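Local coordinates for enoyl-CoA hydratase subunit I (Geobacillus kaustophilus, PDB 2PBP), which probably catalyses the reversible addition of water to enoyl-CoA thioesters in fatty acid beta-oxidation, at residues S30-M33 / V34-V38; A40-A43 / F44-E48; L186-E189 / T190-A194. All coordinates share one frame; numbering follows the deposited sequence.

Overall arrangement
The three contacts are local, each between neighbouring turns of one helix, in a chain of the crotonase fold. Contacts 1 and 2 follow one another on helix 31-46, which links the parallel strands 15-20 and 52-57: contact 1 holds its N-terminal start, contact 2 its C-terminal end, and their centres are 15 Å apart. Contact 3 lies on helix 186-198, which follows the outermost strand 179-181 and lies across the same sheet; its centre is 25 Å from that of contact 1 and 20 Å from that of contact 2, with nearest atoms about 14 and 10 Å away. Strands 15-20 and 52-57 receive side chains from both contact 2 and contact 3.

Contact 1 (S30-M33 / V34-V38); sequences SRQM and VAEIV
Gln32 and Glu36 are joined one helical turn apart by a side-chain hydrogen bond, Gln32 NE2 to Glu36 OE2 at 3.1 Å. The N-H is almost straight on its target (174°) and the oxygen lies in the plane of the amide, whereas the carboxylate, turned 52° against that amide, is met on the anti side of OE2. A bend at chi2 (55°) turns the amide of Gln32 along the helix to the acid. The other oxygen, Glu36 OE1, accepts from the backbone N of Val5 and Ser6, so the carboxylate ties the first turns of the helix to the residues just before strand 7-12. With an alanine here in place of the glutamate, Gln32 NE2 and the amides of Val5 and Ser6 are likely to lose their acceptor, and the Gln32 amide would be free to turn.

Among the backbone bonds, Val34 N to Ser30 O (3.0 Å) opens the i to i+4 series that runs on through Ile37 N to Met33 O. Ser30 is the N-cap: its OG accepts from Met33 N at 3.2 Å, satisfying an amide of the first turn.

The apolar part is Met33 against Ile37, with CG of the methionine 3.8 Å from CD1 of the isoleucine and SD passing the same methyl at 4.1 Å.

At this end helix 31-46 lies between strand 7-12 and helix 86-92: Met33 and Glu36 touch Ile7 of the strand, while Val34 and Ala35 meet Asp87, and Val38 meets Arg90 and Leu91, all on helix 86-92.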
loop_
_atom_site.group_PDB
_atom_site.type_symbol
_atom_site.label_atom_id
_atom_site.label_comp_id
_atom_site.label_asym_id
_atom_site.label_seq_id
_atom_site.Cartn_x
_atom_site.Cartn_y
_atom_site.Cartn_z
ATOM N N SER A 30 -6.190 -4.550 30.484
ATOM C CA SER A 30 -5.265 -4.398 31.601
ATOM C C SER A 30 -3.997 -5.125 31.173
ATOM O O SER A 30 -4.002 -5.823 30.159
ATOM C CB SER A 30 -5.833 -5.072 32.847
ATOM O OG SER A 30 -6.054 -6.454 32.604
ATOM N N ARG A 31 -2.914 -4.975 31.927
ATOM C CA ARG A 31 -1.685 -5.663 31.564
ATOM C C ARG A 31 -1.914 -7.175 31.518
ATOM O O ARG A 31 -1.350 -7.869 30.672
ATOM C CB ARG A 31 -0.560 -5.335 32.550
ATOM C CG ARG A 31 -0.091 -3.884 32.520
ATOM C CD ARG A 31 1.241 -3.732 33.243
ATOM N NE ARG A 31 1.181 -4.232 34.615
ATOM C CZ ARG A 31 0.605 -3.586 35.623
ATOM N NH1 ARG A 31 0.039 -2.405 35.420
ATOM N NH2 ARG A 31 0.590 -4.126 36.834
ATOM N N GLN A 32 -2.751 -7.683 32.419
ATOM C CA GLN A 32 -3.038 -9.116 32.461
ATOM C C GLN A 32 -3.764 -9.571 31.196
ATOM O O GLN A 32 -3.423 -10.601 30.612
ATOM C CB GLN A 32 -3.882 -9.454 33.694
ATOM C CG GLN A 32 -4.278 -10.922 33.811
ATOM C CD GLN A 32 -3.086 -11.857 33.762
ATOM O OE1 GLN A 32 -2.017 -11.548 34.290
ATOM N NE2 GLN A 32 -3.270 -13.018 33.140
ATOM N N MET A 33 -4.765 -8.801 30.783
ATOM C CA MET A 33 -5.538 -9.118 29.582
ATOM C C MET A 33 -4.631 -9.123 28.351
ATOM O O MET A 33 -4.677 -10.045 27.536
ATOM C CB MET A 33 -6.666 -8.092 29.399
ATOM C CG MET A 33 -7.436 -8.204 28.082
ATOM S SD MET A 33 -8.396 -9.727 27.897
ATOM C CE MET A 33 -10.006 -9.174 28.519
ATOM N N VAL A 34 -3.803 -8.092 28.222
ATOM C CA VAL A 34 -2.890 -8.000 27.087
ATOM C C VAL A 34 -1.949 -9.202 27.044
ATOM O O VAL A 34 -1.715 -9.771 25.977
ATOM C CB VAL A 34 -2.056 -6.698 27.145
ATOM C CG1 VAL A 34 -1.027 -6.679 26.013
ATOM C CG2 VAL A 34 -2.984 -5.492 27.040
ATOM N N ALA A 35 -1.417 -9.594 28.201
ATOM C CA ALA A 35 -0.509 -10.732 28.261
ATOM C C ALA A 35 -1.194 -11.997 27.750
ATOM O O ALA A 35 -0.590 -12.781 27.022
ATOM C CB ALA A 35 -0.009 -10.941 29.687
ATOM N N GLU A 36 -2.454 -12.192 28.123
ATOM C CA GLU A 36 -3.189 -13.370 27.671
ATOM C C GLU A 36 -3.418 -13.318 26.164
ATOM O O GLU A 36 -3.311 -14.334 25.473
ATOM C CB GLU A 36 -4.527 -13.487 28.406
ATOM C CG GLU A 36 -4.376 -13.903 29.866
ATOM C CD GLU A 36 -5.704 -14.170 30.544
ATOM O OE1 GLU A 36 -6.519 -14.925 29.976
ATOM O OE2 GLU A 36 -5.931 -13.630 31.648
ATOM N N ILE A 37 -3.725 -12.130 25.656
ATOM C CA ILE A 37 -3.947 -11.956 24.227
ATOM C C ILE A 37 -2.663 -12.294 23.475
ATOM O O ILE A 37 -2.692 -13.008 22.477
ATOM C CB ILE A 37 -4.373 -10.508 23.900
ATOM C CG1 ILE A 37 -5.725 -10.207 24.557
ATOM C CG2 ILE A 37 -4.442 -10.313 22.392
ATOM C CD1 ILE A 37 -6.103 -8.728 24.605
ATOM N N VAL A 38 -1.533 -11.789 23.965
ATOM C CA VAL A 38 -0.240 -12.051 23.331
ATOM C C VAL A 38 0.062 -13.546 23.295
ATOM O O VAL A 38 0.499 -14.082 22.272
ATOM C CB VAL A 38 0.908 -11.335 24.080
ATOM C CG1 VAL A 38 2.257 -11.802 23.545
ATOM C CG2 VAL A 38 0.773 -9.834 23.913
#

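Contact 2 (A40-A43 / F44-E48); sequences AVEA and FDRNE
Arg46 folds back over Glu42 and Ala43 at the C-terminal end of helix 31-46, the helix of a beta-alpha-beta unit with strands 15-20 and 52-57. One face of its guanidinium covers the preceding turn: Glu42 O lies 3.3 Å and Ala43 CA 3.5 Å above the plane, both offset toward the rim. The bend at chi3 (-64°) brings the flat group back along the helix, so that NH2 comes within 3.8 Å of Ala43 CB and NH1 within 3.5 Å of Glu42 CB. The carboxylate of Glu42 is not bridged to this arginine, OE1 being 4.4 Å from Arg46 NH1; OE1 instead forms a salt bridge with Arg90, and the more distant Arg46 would probably add a little to the stabilisation of its negative charge.

The backbone beneath carries helical bonds. Phe44 N donates to Ala40 O, and Asp45 N to Val41 O at 2.8 Å. Arg46 N bonds mainly to Glu42 O, with a second, weak bond to Ala43 O; that oxygen also receives Asn47 N weakly, so two bent donors share it near the C-terminal end of the helix.

Farther out, Asp45 turns its carboxylate from the preceding turn to Thr96, whose OG1 is hydrogen-bonded to OD1. Phe44 reaches from the helix onto the sheet, touching Ala9 and Gln11 of strand 7-12, Ile18 of strand 15-20 and Ile53 of strand 52-57, while Val41 packs on Ile18 and Leu55. Farther along the chain, Asn47 OD1 accepts from Lys49 N, and Asn47 CB stands 3.7 Å from Ala43 O.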
loop_
_atom_site.group_PDB
_atom_site.type_symbol
_atom_site.label_atom_id
_atom_site.label_comp_id
_atom_site.label_asym_id
_atom_site.label_seq_id
_atom_site.Cartn_x
_atom_site.Cartn_y
_atom_site.Cartn_z
ATOM N N ALA A 40 -2.079 -16.070 23.466
ATOM C CA ALA A 40 -3.010 -16.745 22.565
ATOM C C ALA A 40 -2.664 -16.485 21.101
ATOM O O ALA A 40 -2.683 -17.405 20.277
ATOM C CB ALA A 40 -4.439 -16.293 22.851
ATOM N N VAL A 41 -2.350 -15.235 20.775
ATOM C CA VAL A 41 -2.004 -14.890 19.401
ATOM C C VAL A 41 -0.707 -15.562 18.952
ATOM O O VAL A 41 -0.624 -16.073 17.838
ATOM C CB VAL A 41 -1.873 -13.361 19.220
ATOM C CG1 VAL A 41 -1.366 -13.043 17.820
ATOM C CG2 VAL A 41 -3.226 -12.697 19.444
ATOM N N GLU A 42 0.310 -15.567 19.810
ATOM C CA GLU A 42 1.566 -16.197 19.436
ATOM C C GLU A 42 1.379 -17.701 19.247
ATOM O O GLU A 42 2.029 -18.307 18.399
ATOM C CB GLU A 42 2.656 -15.908 20.478
ATOM C CG GLU A 42 3.030 -14.426 20.561
ATOM C CD GLU A 42 4.264 -14.172 21.407
ATOM O OE1 GLU A 42 4.513 -14.955 22.348
ATOM O OE2 GLU A 42 4.977 -13.181 21.142
ATOM N N ALA A 43 0.476 -18.295 20.021
ATOM C CA ALA A 43 0.207 -19.725 19.909
ATOM C C ALA A 43 -0.380 -20.035 18.530
ATOM O O ALA A 43 0.069 -20.956 17.845
ATOM C CB ALA A 43 -0.755 -20.162 20.997
ATOM N N PHE A 44 -1.386 -19.264 18.126
ATOM C CA PHE A 44 -2.006 -19.459 16.820
ATOM C C PHE A 44 -1.016 -19.115 15.703
ATOM O O PHE A 44 -1.038 -19.726 14.637
ATOM C CB PHE A 44 -3.255 -18.577 16.662
ATOM C CG PHE A 44 -4.511 -19.152 17.277
ATOM C CD1 PHE A 44 -4.705 -20.529 17.363
ATOM C CD2 PHE A 44 -5.531 -18.307 17.711
ATOM C CE1 PHE A 44 -5.896 -21.054 17.866
ATOM C CE2 PHE A 44 -6.727 -18.819 18.215
ATOM C CZ PHE A 44 -6.910 -20.197 18.293
ATOM N N ASP A 45 -0.157 -18.130 15.950
ATOM C CA ASP A 45 0.830 -17.705 14.956
ATOM C C ASP A 45 1.821 -18.832 14.656
ATOM O O ASP A 45 2.269 -18.979 13.517
ATOM C CB ASP A 45 1.568 -16.450 15.452
ATOM C CG ASP A 45 2.373 -15.753 14.355
ATOM O OD1 ASP A 45 2.011 -15.854 13.164
ATOM O OD2 ASP A 45 3.368 -15.076 14.689
ATOM N N ARG A 46 2.141 -19.630 15.673
ATOM C CA ARG A 46 3.077 -20.748 15.522
ATOM C C ARG A 46 2.417 -21.994 14.920
ATOM O O ARG A 46 3.105 -22.888 14.425
ATOM C CB ARG A 46 3.683 -21.133 16.877
ATOM C CG ARG A 46 4.442 -20.030 17.600
ATOM C CD ARG A 46 5.151 -20.581 18.838
ATOM N NE ARG A 46 4.230 -21.082 19.860
ATOM C CZ ARG A 46 3.741 -20.350 20.859
ATOM N NH1 ARG A 46 4.081 -19.074 20.982
ATOM N NH2 ARG A 46 2.913 -20.895 21.739
ATOM N N ASN A 47 1.088 -22.053 14.977
ATOM C CA ASN A 47 0.322 -23.189 14.459
ATOM C C ASN A 47 0.109 -23.054 12.949
ATOM O O ASN A 47 -0.669 -22.215 12.500
ATOM C CB ASN A 47 -1.042 -23.255 15.160
ATOM C CG ASN A 47 -1.790 -24.550 14.881
ATOM O OD1 ASN A 47 -1.581 -25.199 13.857
ATOM N ND2 ASN A 47 -2.682 -24.922 15.793
ATOM N N GLU A 48 0.782 -23.887 12.166
ATOM C CA GLU A 48 0.642 -23.809 10.718
ATOM C C GLU A 48 -0.748 -24.181 10.213
ATOM O O GLU A 48 -1.068 -23.962 9.045
ATOM C CB GLU A 48 1.719 -24.660 10.034
ATOM C CG GLU A 48 3.082 -23.970 10.022
ATOM C CD GLU A 48 4.174 -24.799 9.375
ATOM O OE1 GLU A 48 4.008 -25.204 8.203
ATOM O OE2 GLU A 48 5.205 -25.040 10.040
#

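Contact 3 (L186-E189 / T190-A194); sequences LMEE and TMRLA
A salt-bridge network of Glu188, Glu189 and Arg192 runs along the outer side of helix 186-198, in which one guanidinium answers two carboxylates. Arg192 NH1 reaches Glu189 OE2 at 2.9 Å, and NH2 reaches Glu188 OE2 at 3.2 Å, with NH1 giving that same oxygen a weak second bond. Both carboxylates stand at the edge of the guanidinium, yet Glu188 is turned 79° against it, and its OE2 is met from above the carboxylate plane. The arginine leaves the helix with CG opposite the backbone N (chi1 180°) and bends at chi3 (-59°), which lays its end beside the two acids. Glu189 has a second basic partner, Arg179, at OE1; two arginines would probably stabilise its negative charge.

On the side facing the sheet, Leu186 O takes two donors from Thr190: the backbone N at 2.8 Å and OG1, also at 2.8 Å, the latter from above the carbonyl plane. The buried hydroxyl thus spends its proton within the helix, and Leu186 CD1 lies 3.7 Å from it.

The helix rests across the central sheet: Leu186, Thr190 and Leu193 touch Val121 of strand 119-123, Thr190 also meets Ile99 and Ala101 of strand 98-102 and Val54 of strand 52-57, and Met191 contacts Val15 and Ile17 of strand 15-20.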
loop_
_atom_site.group_PDB
_atom_site.type_symbol
_atom_site.label_atom_id
_atom_site.label_comp_id
_atom_site.label_asym_id
_atom_site.label_seq_id
_atom_site.Cartn_x
_atom_site.Cartn_y
_atom_site.Cartn_z
ATOM N N LEU A 186 -21.759 -9.122 11.626
ATOM C CA LEU A 186 -20.319 -8.950 11.811
ATOM C C LEU A 186 -19.478 -10.228 11.781
ATOM O O LEU A 186 -18.567 -10.355 10.957
ATOM C CB LEU A 186 -20.040 -8.195 13.117
ATOM C CG LEU A 186 -18.552 -8.025 13.449
ATOM C CD1 LEU A 186 -17.866 -7.241 12.336
ATOM C CD2 LEU A 186 -18.398 -7.319 14.779
ATOM N N MET A 187 -19.764 -11.169 12.675
ATOM C CA MET A 187 -18.986 -12.406 12.720
ATOM C C MET A 187 -19.126 -13.233 11.454
ATOM O O MET A 187 -18.143 -13.773 10.945
ATOM C CB MET A 187 -19.371 -13.249 13.939
ATOM C CG MET A 187 -18.885 -12.666 15.259
ATOM S SD MET A 187 -17.127 -12.207 15.208
ATOM C CE MET A 187 -16.354 -13.808 15.111
ATOM N N GLU A 188 -20.351 -13.335 10.945
ATOM C CA GLU A 188 -20.598 -14.095 9.729
ATOM C C GLU A 188 -19.761 -13.532 8.586
ATOM O O GLU A 188 -19.083 -14.275 7.869
ATOM C CB GLU A 188 -22.076 -14.020 9.356
ATOM C CG GLU A 188 -22.420 -14.720 8.059
ATOM C CD GLU A 188 -23.814 -14.372 7.575
ATOM O OE1 GLU A 188 -24.763 -14.499 8.373
ATOM O OE2 GLU A 188 -23.955 -13.977 6.400
ATOM N N GLU A 189 -19.812 -12.215 8.416
ATOM C CA GLU A 189 -19.056 -11.564 7.352
ATOM C C GLU A 189 -17.549 -11.682 7.565
ATOM O O GLU A 189 -16.806 -11.939 6.618
ATOM C CB GLU A 189 -19.448 -10.088 7.246
ATOM C CG GLU A 189 -20.865 -9.862 6.731
ATOM C CD GLU A 189 -21.071 -10.409 5.328
ATOM O OE1 GLU A 189 -20.255 -10.086 4.441
ATOM O OE2 GLU A 189 -22.050 -11.155 5.110
ATOM N N THR A 190 -17.099 -11.494 8.801
ATOM C CA THR A 190 -15.671 -11.585 9.102
ATOM C C THR A 190 -15.144 -12.996 8.849
ATOM O O THR A 190 -14.077 -13.169 8.264
ATOM C CB THR A 190 -15.369 -11.200 10.568
ATOM O OG1 THR A 190 -15.836 -9.869 10.820
ATOM C CG2 THR A 190 -13.868 -11.253 10.832
ATOM N N MET A 191 -15.893 -14.003 9.288
ATOM C CA MET A 191 -15.467 -15.384 9.092
ATOM C C MET A 191 -15.465 -15.769 7.614
ATOM O O MET A 191 -14.647 -16.581 7.178
ATOM C CB MET A 191 -16.363 -16.337 9.886
ATOM C CG MET A 191 -16.213 -16.201 11.395
ATOM S SD MET A 191 -14.502 -16.433 11.948
ATOM C CE MET A 191 -14.257 -18.172 11.556
ATOM N N ARG A 192 -16.380 -15.193 6.844
ATOM C CA ARG A 192 -16.428 -15.485 5.420
ATOM C C ARG A 192 -15.165 -14.924 4.773
ATOM O O ARG A 192 -14.533 -15.580 3.944
ATOM C CB ARG A 192 -17.665 -14.853 4.782
ATOM C CG ARG A 192 -17.787 -15.112 3.294
ATOM C CD ARG A 192 -19.191 -14.809 2.798
ATOM N NE ARG A 192 -20.189 -15.623 3.486
ATOM C CZ ARG A 192 -21.094 -15.141 4.330
ATOM N NH1 ARG A 192 -21.132 -13.843 4.595
ATOM N NH2 ARG A 192 -21.962 -15.958 4.914
ATOM N N LEU A 193 -14.799 -13.708 5.165
ATOM C CA LEU A 193 -13.605 -13.057 4.639
ATOM C C LEU A 193 -12.357 -13.848 5.033
ATOM O O LEU A 193 -11.484 -14.106 4.200
ATOM C CB LEU A 193 -13.496 -11.627 5.180
ATOM C CG LEU A 193 -12.193 -10.884 4.873
ATOM C CD1 LEU A 193 -12.024 -10.729 3.365
ATOM C CD2 LEU A 193 -12.211 -9.524 5.558
ATOM N N ALA A 194 -12.283 -14.234 6.304
ATOM C CA ALA A 194 -11.143 -14.997 6.803
ATOM C C ALA A 194 -11.064 -16.331 6.068
ATOM O O ALA A 194 -9.976 -16.807 5.740
ATOM C CB ALA A 194 -11.283 -15.227 8.306
#